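Local coordinates for protein dihydroxyacetone kinase (Citrobacter freundii, PDB 1UN8) that catalyses the ATP-dependent phosphorylation of dihydroxyacetone to dihydroxyacetone phosphate and carries a tightly bound phospholipid inside its C-terminal eight-helix barrel, at residues A[389-393]-A[428-432]; A[413-418]-A[443-448]; A[420-425]-A[436-441]. One frame throughout, in Å; residues are numbered along the deposited sequence.

Contact 1: A[389-393]-A[428-432]; sequences GSTFA and MGGSS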
loop_
_atom_site.group_PDB
_atom_site.type_symbol
_atom_site.label_atom_id
_atom_site.label_comp_id
_atom_site.label_asym_id
_atom_site.label_seq_id
_atom_site.Cartn_x
_atom_site.Cartn_y
_atom_site.Cartn_z
ATOM N N GLY A 389 -4.419 32.716 -31.299
ATOM C CA GLY A 389 -4.925 33.984 -31.789
ATOM C C GLY A 389 -6.161 34.408 -31.007
ATOM O O GLY A 389 -6.291 35.555 -30.585
ATOM N N SER A 390 -7.077 33.468 -30.806
ATOM C CA SER A 390 -8.310 33.750 -30.075
ATOM C C SER A 390 -8.041 34.051 -28.602
ATOM O O SER A 390 -8.666 34.935 -28.015
ATOM C CB SER A 390 -9.272 32.560 -30.197
ATOM O OG SER A 390 -9.649 32.347 -31.547
ATOM N N THR A 391 -7.116 33.308 -28.005
ATOM C CA THR A 391 -6.764 33.510 -26.606
ATOM C C THR A 391 -6.219 34.925 -26.423
ATOM O O THR A 391 -6.637 35.654 -25.525
ATOM C CB THR A 391 -5.702 32.495 -26.158
ATOM O OG1 THR A 391 -6.172 31.166 -26.418
ATOM C CG2 THR A 391 -5.417 32.642 -24.670
ATOM N N PHE A 392 -5.285 35.310 -27.288
ATOM C CA PHE A 392 -4.686 36.639 -27.228
ATOM C C PHE A 392 -5.712 37.707 -27.558
ATOM O O PHE A 392 -5.709 38.785 -26.960
ATOM C CB PHE A 392 -3.506 36.740 -28.201
ATOM C CG PHE A 392 -2.231 36.127 -27.688
ATOM C CD1 PHE A 392 -2.255 35.129 -26.726
ATOM C CD2 PHE A 392 -1.006 36.524 -28.201
ATOM C CE1 PHE A 392 -1.073 34.536 -26.286
ATOM C CE2 PHE A 392 0.180 35.937 -27.767
ATOM C CZ PHE A 392 0.145 34.940 -26.805
ATOM N N ALA A 393 -6.588 37.413 -28.513
ATOM C CA ALA A 393 -7.631 38.362 -28.906
ATOM C C ALA A 393 -8.578 38.572 -27.729
ATOM O O ALA A 393 -9.038 39.691 -27.474
ATOM C CB ALA A 393 -8.406 37.832 -30.125
ATOM N N MET A 428 -8.466 34.983 -20.558
ATOM C CA MET A 428 -7.565 34.119 -21.308
ATOM C C MET A 428 -7.421 32.788 -20.593
ATOM O O MET A 428 -6.891 32.726 -19.477
ATOM C CB MET A 428 -6.184 34.752 -21.424
ATOM C CG MET A 428 -5.900 35.439 -22.738
ATOM S SD MET A 428 -4.137 35.792 -22.883
ATOM C CE MET A 428 -3.964 37.162 -21.684
ATOM N N GLY A 429 -7.883 31.721 -21.229
ATOM C CA GLY A 429 -7.767 30.422 -20.602
ATOM C C GLY A 429 -6.385 29.867 -20.855
ATOM O O GLY A 429 -5.643 30.397 -21.682
ATOM N N GLY A 430 -6.022 28.817 -20.128
ATOM C CA GLY A 430 -4.732 28.185 -20.334
ATOM C C GLY A 430 -3.502 28.966 -19.916
ATOM O O GLY A 430 -3.593 30.121 -19.482
ATOM N N SER A 431 -2.350 28.313 -20.068
ATOM C CA SER A 431 -1.061 28.878 -19.707
ATOM C C SER A 431 -0.776 30.264 -20.280
ATOM O O SER A 431 -0.050 31.051 -19.668
ATOM C CB SER A 431 0.053 27.915 -20.114
ATOM O OG SER A 431 -0.040 27.590 -21.483
ATOM N N SER A 432 -1.324 30.570 -21.452
ATOM C CA SER A 432 -1.095 31.880 -22.039
ATOM C C SER A 432 -1.627 32.966 -21.108
ATOM O O SER A 432 -0.944 33.957 -20.837
ATOM C CB SER A 432 -1.790 31.988 -23.397
ATOM O OG SER A 432 -1.057 31.299 -24.392
#
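Thr391, near the start of helix 388-404, meets Met428 where helix 413-427 gives way to the short link into helix 430-448, at the ATP-binding end of the eight-helix alpha barrel of the C-terminal domain. The alpha carbons of Thr391 and Met428 are 5.4 Å apart, the nearest such pair of the two segments. Met428 has just left helical backbone angles, and its side chain crosses that of Thr391 at about a right angle, with SD 3.8 Å from the Thr391 methyl CG2; the exact placing of Met428 CG is doubtful. Met428 SD also stands 5.4 Å from the centroid of the Phe392 ring, 55° off its normal, an oblique Met-aromatic contact. The same methionine side chain touches the bound phospholipid, so it belongs to the lipid pocket as well as to this junction. Gly429 adds only its carbonyl: O lies 3.7 Å from Thr391 CG2. Gly430, with a positive phi of 69°, turns the chain toward Ser431 and Ser432, both ATP-binding residues. Ser431 makes no contact with 389-393 and packs instead on Leu116 of the second subunit. Ser432 returns to the interface, and its CB lies 3.9 Å from Thr391 CG2. With Thr391 OG1 beside the backbone N (chi1 -55°), where it bonds to the carbonyl of Asp387, another ATP-binding residue, the methyl is left anti to that N and faces Met428 and Ser432. At the far end of the segment the Phe392 ring presents its edge to Ser432, CE1 lying 3.8 Å from OG.

Contact 2: A[413-418]-A[443-448]; sequences LATLFA and AGQKLE. With MYY ((2R)-3-(phosphonooxy)-2-(tetradecanoyloxy)propyl palmitate), chain C.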
loop_
_atom_site.group_PDB
_atom_site.type_symbol
_atom_site.label_atom_id
_atom_site.label_comp_id
_atom_site.label_asym_id
_atom_site.label_seq_id
_atom_site.Cartn_x
_atom_site.Cartn_y
_atom_site.Cartn_z
ATOM N N LEU A 413 0.513 53.813 -14.538
ATOM C CA LEU A 413 0.961 52.544 -15.109
ATOM C C LEU A 413 0.982 51.395 -14.115
ATOM O O LEU A 413 0.460 50.313 -14.407
ATOM C CB LEU A 413 2.347 52.690 -15.743
ATOM C CG LEU A 413 2.372 53.268 -17.161
ATOM C CD1 LEU A 413 3.788 53.178 -17.706
ATOM C CD2 LEU A 413 1.424 52.482 -18.074
ATOM N N ALA A 414 1.577 51.629 -12.944
ATOM C CA ALA A 414 1.662 50.595 -11.913
ATOM C C ALA A 414 0.308 49.931 -11.692
ATOM O O ALA A 414 0.167 48.719 -11.816
ATOM C CB ALA A 414 2.168 51.195 -10.613
ATOM N N THR A 415 -0.692 50.738 -11.375
ATOM C CA THR A 415 -2.034 50.228 -11.140
ATOM C C THR A 415 -2.633 49.684 -12.432
ATOM O O THR A 415 -3.375 48.700 -12.410
ATOM C CB THR A 415 -2.931 51.335 -10.563
ATOM O OG1 THR A 415 -2.300 51.880 -9.396
ATOM C CG2 THR A 415 -4.294 50.778 -10.172
ATOM N N LEU A 416 -2.308 50.319 -13.556
ATOM C CA LEU A 416 -2.813 49.856 -14.842
ATOM C C LEU A 416 -2.317 48.454 -15.120
ATOM O O LEU A 416 -3.102 47.573 -15.465
ATOM C CB LEU A 416 -2.359 50.761 -15.985
ATOM C CG LEU A 416 -2.810 50.238 -17.353
ATOM C CD1 LEU A 416 -4.338 50.275 -17.445
ATOM C CD2 LEU A 416 -2.183 51.071 -18.458
ATOM N N PHE A 417 -1.014 48.246 -14.978
ATOM C CA PHE A 417 -0.442 46.927 -15.217
ATOM C C PHE A 417 -1.070 45.925 -14.257
ATOM O O PHE A 417 -1.522 44.850 -14.665
ATOM C CB PHE A 417 1.087 46.947 -15.039
ATOM C CG PHE A 417 1.839 47.497 -16.232
ATOM C CD1 PHE A 417 3.226 47.394 -16.301
ATOM C CD2 PHE A 417 1.166 48.115 -17.285
ATOM C CE1 PHE A 417 3.926 47.895 -17.393
ATOM C CE2 PHE A 417 1.858 48.615 -18.381
ATOM C CZ PHE A 417 3.242 48.505 -18.435
ATOM N N ALA A 418 -1.109 46.292 -12.981
ATOM C CA ALA A 418 -1.691 45.433 -11.960
ATOM C C ALA A 418 -3.125 45.057 -12.340
ATOM O O ALA A 418 -3.567 43.939 -12.087
ATOM C CB ALA A 418 -1.672 46.142 -10.610
ATOM N N ALA A 443 5.336 43.158 -13.490
ATOM C CA ALA A 443 5.737 44.423 -14.087
ATOM C C ALA A 443 5.121 45.557 -13.299
ATOM O O ALA A 443 5.799 46.526 -12.955
ATOM C CB ALA A 443 5.278 44.497 -15.534
ATOM N N GLY A 444 3.826 45.429 -13.027
ATOM C CA GLY A 444 3.112 46.449 -12.285
ATOM C C GLY A 444 3.760 46.697 -10.943
ATOM O O GLY A 444 3.769 47.822 -10.454
ATOM N N GLN A 445 4.306 45.644 -10.348
ATOM C CA GLN A 445 4.954 45.755 -9.054
ATOM C C GLN A 445 6.339 46.375 -9.135
ATOM O O GLN A 445 6.781 47.042 -8.201
ATOM C CB GLN A 445 5.035 44.384 -8.389
ATOM C CG GLN A 445 3.810 44.073 -7.555
ATOM C CD GLN A 445 3.642 45.067 -6.429
ATOM O OE1 GLN A 445 4.453 45.095 -5.498
ATOM N NE2 GLN A 445 2.599 45.899 -6.511
ATOM N N LYS A 446 7.032 46.155 -10.242
ATOM C CA LYS A 446 8.356 46.725 -10.393
ATOM C C LYS A 446 8.172 48.235 -10.527
ATOM O O LYS A 446 8.972 49.020 -10.020
ATOM C CB LYS A 446 9.037 46.154 -11.628
ATOM C CG LYS A 446 10.512 46.498 -11.728
ATOM C CD LYS A 446 11.284 45.993 -10.517
ATOM C CE LYS A 446 12.772 46.265 -10.667
ATOM N NZ LYS A 446 13.549 45.884 -9.456
ATOM N N LEU A 447 7.102 48.634 -11.216
ATOM C CA LEU A 447 6.787 50.045 -11.387
ATOM C C LEU A 447 6.438 50.643 -10.022
ATOM O O LEU A 447 6.824 51.775 -9.714
ATOM C CB LEU A 447 5.586 50.229 -12.320
ATOM C CG LEU A 447 5.770 50.014 -13.820
ATOM C CD1 LEU A 447 4.435 50.211 -14.530
ATOM C CD2 LEU A 447 6.798 50.997 -14.349
ATOM N N GLU A 448 5.704 49.885 -9.208
ATOM C CA GLU A 448 5.307 50.365 -7.889
ATOM C C GLU A 448 6.547 50.700 -7.067
ATOM O O GLU A 448 6.507 51.562 -6.191
ATOM C CB GLU A 448 4.471 49.315 -7.160
ATOM C CG GLU A 448 3.543 49.922 -6.137
ATOM C CD GLU A 448 2.506 50.821 -6.782
ATOM O OE1 GLU A 448 1.658 50.295 -7.538
ATOM O OE2 GLU A 448 2.540 52.049 -6.540
HETATM C C38 MYY C . -2.428 39.288 -24.503
HETATM C C37 MYY C . -3.164 40.625 -24.391
HETATM C C36 MYY C . -2.283 41.688 -23.729
HETATM C C35 MYY C . -3.000 43.039 -23.645
HETATM C C34 MYY C . -2.067 44.129 -23.107
HETATM C C33 MYY C . -2.735 45.503 -23.016
HETATM C C32 MYY C . -1.780 46.554 -22.439
HETATM C C31 MYY C . -0.625 46.871 -23.393
HETATM C C30 MYY C . 0.561 47.576 -22.724
HETATM C C29 MYY C . 0.352 49.056 -22.390
HETATM C C28 MYY C . 1.705 49.718 -22.106
HETATM C C27 MYY C . 1.614 51.217 -21.805
HETATM C C26 MYY C . 2.983 51.903 -21.863
HETATM C C25 MYY C . 2.869 53.399 -21.542
HETATM C C24 MYY C . 3.842 54.273 -22.334
HETATM C C23 MYY C . 5.142 54.656 -21.612
HETATM O O10 MYY C . 5.601 53.951 -20.712
HETATM O O8 MYY C . 5.768 55.806 -21.979
HETATM C C6 MYY C . 7.015 56.013 -21.290
HETATM C C5 MYY C . 8.173 55.494 -22.134
HETATM C C4 MYY C . 9.177 56.616 -22.448
HETATM O O6 MYY C . 8.557 57.841 -22.877
HETATM P P MYY C . 7.976 58.075 -24.368
HETATM O O4 MYY C . 7.009 56.826 -24.699
HETATM O O3 MYY C . 7.021 59.369 -24.229
HETATM O O5 MYY C . 9.021 58.283 -25.399
HETATM O O7 MYY C . 7.668 54.798 -23.291
HETATM C C7 MYY C . 8.564 53.894 -23.778
HETATM O O9 MYY C . 9.678 53.766 -23.275
HETATM C C8 MYY C . 8.158 53.061 -24.999
HETATM C C9 MYY C . 8.180 51.568 -24.665
HETATM C C10 MYY C . 6.842 50.896 -24.985
HETATM C C11 MYY C . 6.858 49.398 -24.670
HETATM C C12 MYY C . 5.484 48.776 -24.928
HETATM C C13 MYY C . 5.441 47.296 -24.543
HETATM C C14 MYY C . 3.982 46.837 -24.533
HETATM C C15 MYY C . 3.802 45.417 -23.995
HETATM C C16 MYY C . 4.001 44.351 -25.073
HETATM C C17 MYY C . 3.362 43.039 -24.613
HETATM C C18 MYY C . 3.090 42.115 -25.802
HETATM C C19 MYY C . 2.196 40.939 -25.402
HETATM C C20 MYY C . 1.770 40.126 -26.627
#
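Phe417 and Leu447 form the apolar centre of a helix pair in the alpha barrel, where the start of helix 413-427 packs against the end of helix 430-448. The axes of the two short segments approach to 7.6 Å at 162°, close to antiparallel. The closeness is a matter of small residues: Ala414 and Gly444 have alpha carbons 4.4 Å apart, and Gly444, which has no side chain, lays its CA directly against Phe417 CB, at 3.5 Å, and near the Ala418 nitrogen.

Among the apolar side chains, Leu447 crosses Phe417 at about a right angle. Its CD1 is wedged between Leu413 CB and Phe417 CD1, 3.5 Å from each, while Leu447 CB rests against Ala414 CB. With CG anti to its carbonyl carbon (chi1 -80°), Phe417 brings CD1 to 3.6 Å from Ala443 CB. The backbone N of Gly444 lies at the ring's edge, near its plane.

The polar side chain that takes part is at the margin. The exposed Glu448 bends back at chi2 (64°), so that its carboxylate OE1 sits 3.2 Å from Ala414 CB, a contact with a methyl and not a hydrogen bond.

The lipid is reached from a neighbouring flank of helix 413-427: Phe417 CE2 is 3.9 Å from MYY C28, an acyl carbon at the ring edge, and Leu413 CD1 approaches the ester carbonyl O10. Leu413 and Phe417 are thus shared between helix packing and pocket wall. Since its side-chain contacts are mainly carbon on carbon and none of its polar atoms bonds across the pair, the junction depends on close fit, and its apolar surface continues into the wall that receives an acyl chain.

Contact 3: A[420-425]-A[436-441]; sequences IGERLT and MSIFFT. With MYY ((2R)-3-(phosphonooxy)-2-(tetradecanoyloxy)propyl palmitate), chain C.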
loop_
_atom_site.group_PDB
_atom_site.type_symbol
_atom_site.label_atom_id
_atom_site.label_comp_id
_atom_site.label_asym_id
_atom_site.label_seq_id
_atom_site.Cartn_x
_atom_site.Cartn_y
_atom_site.Cartn_z
ATOM N N ILE A 420 -4.414 44.924 -15.492
ATOM C CA ILE A 420 -4.363 44.036 -16.650
ATOM C C ILE A 420 -3.963 42.654 -16.143
ATOM O O ILE A 420 -4.577 41.644 -16.503
ATOM C CB ILE A 420 -3.319 44.527 -17.692
ATOM C CG1 ILE A 420 -3.779 45.854 -18.298
ATOM C CG2 ILE A 420 -3.124 43.488 -18.795
ATOM C CD1 ILE A 420 -2.726 46.530 -19.146
ATOM N N GLY A 421 -2.933 42.624 -15.298
ATOM C CA GLY A 421 -2.456 41.370 -14.754
ATOM C C GLY A 421 -3.566 40.589 -14.086
ATOM O O GLY A 421 -3.616 39.357 -14.148
ATOM N N GLU A 422 -4.476 41.314 -13.452
ATOM C CA GLU A 422 -5.585 40.684 -12.768
ATOM C C GLU A 422 -6.657 40.199 -13.731
ATOM O O GLU A 422 -7.229 39.133 -13.544
ATOM C CB GLU A 422 -6.209 41.669 -11.785
ATOM C CG GLU A 422 -7.291 41.066 -10.900
ATOM C CD GLU A 422 -8.135 42.128 -10.207
ATOM O OE1 GLU A 422 -8.982 42.763 -10.882
ATOM O OE2 GLU A 422 -7.942 42.331 -8.986
ATOM N N ARG A 423 -6.911 40.971 -14.775
ATOM C CA ARG A 423 -7.956 40.625 -15.726
ATOM C C ARG A 423 -7.652 39.600 -16.828
ATOM O O ARG A 423 -8.554 38.900 -17.280
ATOM C CB ARG A 423 -8.480 41.913 -16.369
ATOM C CG ARG A 423 -9.089 42.914 -15.391
ATOM C CD ARG A 423 -10.599 43.014 -15.569
ATOM N NE ARG A 423 -11.294 41.854 -15.017
ATOM C CZ ARG A 423 -12.388 41.313 -15.547
ATOM N NH1 ARG A 423 -12.918 41.823 -16.654
ATOM N NH2 ARG A 423 -12.955 40.261 -14.968
ATOM N N LEU A 424 -6.402 39.495 -17.260
ATOM C CA LEU A 424 -6.072 38.571 -18.341
ATOM C C LEU A 424 -6.450 37.105 -18.128
ATOM O O LEU A 424 -7.150 36.534 -18.961
ATOM C CB LEU A 424 -4.587 38.694 -18.704
ATOM C CG LEU A 424 -4.175 40.047 -19.311
ATOM C CD1 LEU A 424 -2.734 39.988 -19.803
ATOM C CD2 LEU A 424 -5.110 40.403 -20.462
ATOM N N THR A 425 -6.008 36.493 -17.032
ATOM C CA THR A 425 -6.329 35.083 -16.776
ATOM C C THR A 425 -7.825 34.806 -16.737
ATOM O O THR A 425 -8.269 33.685 -17.013
ATOM C CB THR A 425 -5.752 34.584 -15.447
ATOM O OG1 THR A 425 -6.033 35.542 -14.423
ATOM C CG2 THR A 425 -4.263 34.363 -15.557
ATOM N N MET A 436 0.791 35.681 -19.169
ATOM C CA MET A 436 0.609 37.112 -19.373
ATOM C C MET A 436 0.250 37.816 -18.054
ATOM O O MET A 436 0.702 38.938 -17.797
ATOM C CB MET A 436 -0.472 37.391 -20.428
ATOM C CG MET A 436 -0.048 37.093 -21.868
ATOM S SD MET A 436 1.617 37.709 -22.264
ATOM C CE MET A 436 1.298 39.433 -22.504
ATOM N N SER A 437 -0.558 37.165 -17.218
ATOM C CA SER A 437 -0.927 37.761 -15.941
ATOM C C SER A 437 0.311 37.872 -15.072
ATOM O O SER A 437 0.503 38.859 -14.369
ATOM C CB SER A 437 -1.997 36.929 -15.230
ATOM O OG SER A 437 -3.273 37.186 -15.799
ATOM N N ILE A 438 1.150 36.848 -15.120
ATOM C CA ILE A 438 2.387 36.873 -14.365
ATOM C C ILE A 438 3.221 38.071 -14.825
ATOM O O ILE A 438 3.705 38.867 -14.020
ATOM C CB ILE A 438 3.187 35.594 -14.603
ATOM C CG1 ILE A 438 2.495 34.433 -13.891
ATOM C CG2 ILE A 438 4.631 35.780 -14.147
ATOM C CD1 ILE A 438 3.113 33.093 -14.167
ATOM N N PHE A 439 3.378 38.185 -16.134
ATOM C CA PHE A 439 4.144 39.260 -16.741
ATOM C C PHE A 439 3.723 40.628 -16.206
ATOM O O PHE A 439 4.515 41.336 -15.584
ATOM C CB PHE A 439 3.951 39.218 -18.261
ATOM C CG PHE A 439 4.751 40.252 -19.014
ATOM C CD1 PHE A 439 6.117 40.081 -19.230
ATOM C CD2 PHE A 439 4.127 41.387 -19.526
ATOM C CE1 PHE A 439 6.850 41.017 -19.946
ATOM C CE2 PHE A 439 4.851 42.330 -20.246
ATOM C CZ PHE A 439 6.219 42.144 -20.457
ATOM N N PHE A 440 2.472 41.000 -16.452
ATOM C CA PHE A 440 1.981 42.293 -16.014
ATOM C C PHE A 440 1.938 42.499 -14.498
ATOM O O PHE A 440 2.211 43.601 -14.015
ATOM C CB PHE A 440 0.605 42.556 -16.625
ATOM C CG PHE A 440 0.652 42.904 -18.090
ATOM C CD1 PHE A 440 0.334 41.954 -19.060
ATOM C CD2 PHE A 440 1.014 44.187 -18.501
ATOM C CE1 PHE A 440 0.370 42.274 -20.424
ATOM C CE2 PHE A 440 1.057 44.523 -19.865
ATOM C CZ PHE A 440 0.731 43.560 -20.828
ATOM N N THR A 441 1.603 41.452 -13.747
ATOM C CA THR A 441 1.542 41.560 -12.294
ATOM C C THR A 441 2.914 41.934 -11.751
ATOM O O THR A 441 3.046 42.875 -10.968
ATOM C CB THR A 441 1.086 40.236 -11.655
ATOM O OG1 THR A 441 -0.221 39.909 -12.143
ATOM C CG2 THR A 441 1.030 40.355 -10.140
HETATM C C38 MYY C . -2.428 39.288 -24.503
HETATM C C37 MYY C . -3.164 40.625 -24.391
HETATM C C36 MYY C . -2.283 41.688 -23.729
HETATM C C35 MYY C . -3.000 43.039 -23.645
HETATM C C34 MYY C . -2.067 44.129 -23.107
HETATM C C33 MYY C . -2.735 45.503 -23.016
HETATM C C32 MYY C . -1.780 46.554 -22.439
HETATM C C31 MYY C . -0.625 46.871 -23.393
HETATM C C30 MYY C . 0.561 47.576 -22.724
HETATM C C29 MYY C . 0.352 49.056 -22.390
HETATM C C28 MYY C . 1.705 49.718 -22.106
HETATM C C27 MYY C . 1.614 51.217 -21.805
HETATM C C26 MYY C . 2.983 51.903 -21.863
HETATM C C25 MYY C . 2.869 53.399 -21.542
HETATM C C24 MYY C . 3.842 54.273 -22.334
HETATM C C23 MYY C . 5.142 54.656 -21.612
HETATM O O10 MYY C . 5.601 53.951 -20.712
HETATM O O8 MYY C . 5.768 55.806 -21.979
HETATM C C6 MYY C . 7.015 56.013 -21.290
HETATM C C5 MYY C . 8.173 55.494 -22.134
HETATM C C4 MYY C . 9.177 56.616 -22.448
HETATM O O6 MYY C . 8.557 57.841 -22.877
HETATM P P MYY C . 7.976 58.075 -24.368
HETATM O O4 MYY C . 7.009 56.826 -24.699
HETATM O O3 MYY C . 7.021 59.369 -24.229
HETATM O O5 MYY C . 9.021 58.283 -25.399
HETATM O O7 MYY C . 7.668 54.798 -23.291
HETATM C C7 MYY C . 8.564 53.894 -23.778
HETATM O O9 MYY C . 9.678 53.766 -23.275
HETATM C C8 MYY C . 8.158 53.061 -24.999
HETATM C C9 MYY C . 8.180 51.568 -24.665
HETATM C C10 MYY C . 6.842 50.896 -24.985
HETATM C C11 MYY C . 6.858 49.398 -24.670
HETATM C C12 MYY C . 5.484 48.776 -24.928
HETATM C C13 MYY C . 5.441 47.296 -24.543
HETATM C C14 MYY C . 3.982 46.837 -24.533
HETATM C C15 MYY C . 3.802 45.417 -23.995
HETATM C C16 MYY C . 4.001 44.351 -25.073
HETATM C C17 MYY C . 3.362 43.039 -24.613
HETATM C C18 MYY C . 3.090 42.115 -25.802
HETATM C C19 MYY C . 2.196 40.939 -25.402
HETATM C C20 MYY C . 1.770 40.126 -26.627
#
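Segments 420-425 and 436-441, of helices 413-427 and 430-448, run antiparallel at 174° with a closest axis approach of 7.6 Å, and Gly421 and Ser437 bring their alpha carbons to 4.1 Å. Ser437 OG is the polar hub: it donates to Gly421 O at 2.7 Å, tilted 22° from the carbonyl plane, and accepts from Thr425 N at 3.1 Å through a bent bond (138°). Thr425 OG1 adds a weak bond to the same oxygen. These contacts tie adjacent staves of the eight-helix barrel, next to its lipid-filled core and against Leu120 of the second subunit. On the lipid side, Phe440 is sandwiched between Phe439 CD2 over one face and Ile420 CG2 over the other, the latter a CH-pi contact 3.9 Å from the centroid. Leu424 CD1 reaches both Phe440 CD1 and Met436 CB. Phe440 CZ then meets MYY C34, and Ile420 CD1 lies 3.4 Å from MYY C32. Met436, bent at chi2 and chi3, swings its CE away from Leu424 to MYY C19, also 3.4 Å. Thr441 OG1 turns back on its own helix and bonds to Ser437 O from the face opposite Thr441 N.

In the fold
Contacts 2 and 3 are successive levels of one antiparallel helix pair, 413-427 with 430-448, their centres about 10 Å apart and contact 3 nested within the loop closed by contact 2. Contact 1 brings in helix 388-404 at the turn joining that pair, and meets contact 3 through Met428 CE and Met436 CB, 3.7 Å apart. Contact 3 is buried, whereas contacts 1 and 2 are partly buried. The chemistry follows: contact 3 alone has hydrogen bonds between its segments, contact 2 relies on a glycine-alanine fit, and contact 1 has sparse packing beside ATP-binding serines. Each includes lipid-pocket residues, and each also touches the second subunit.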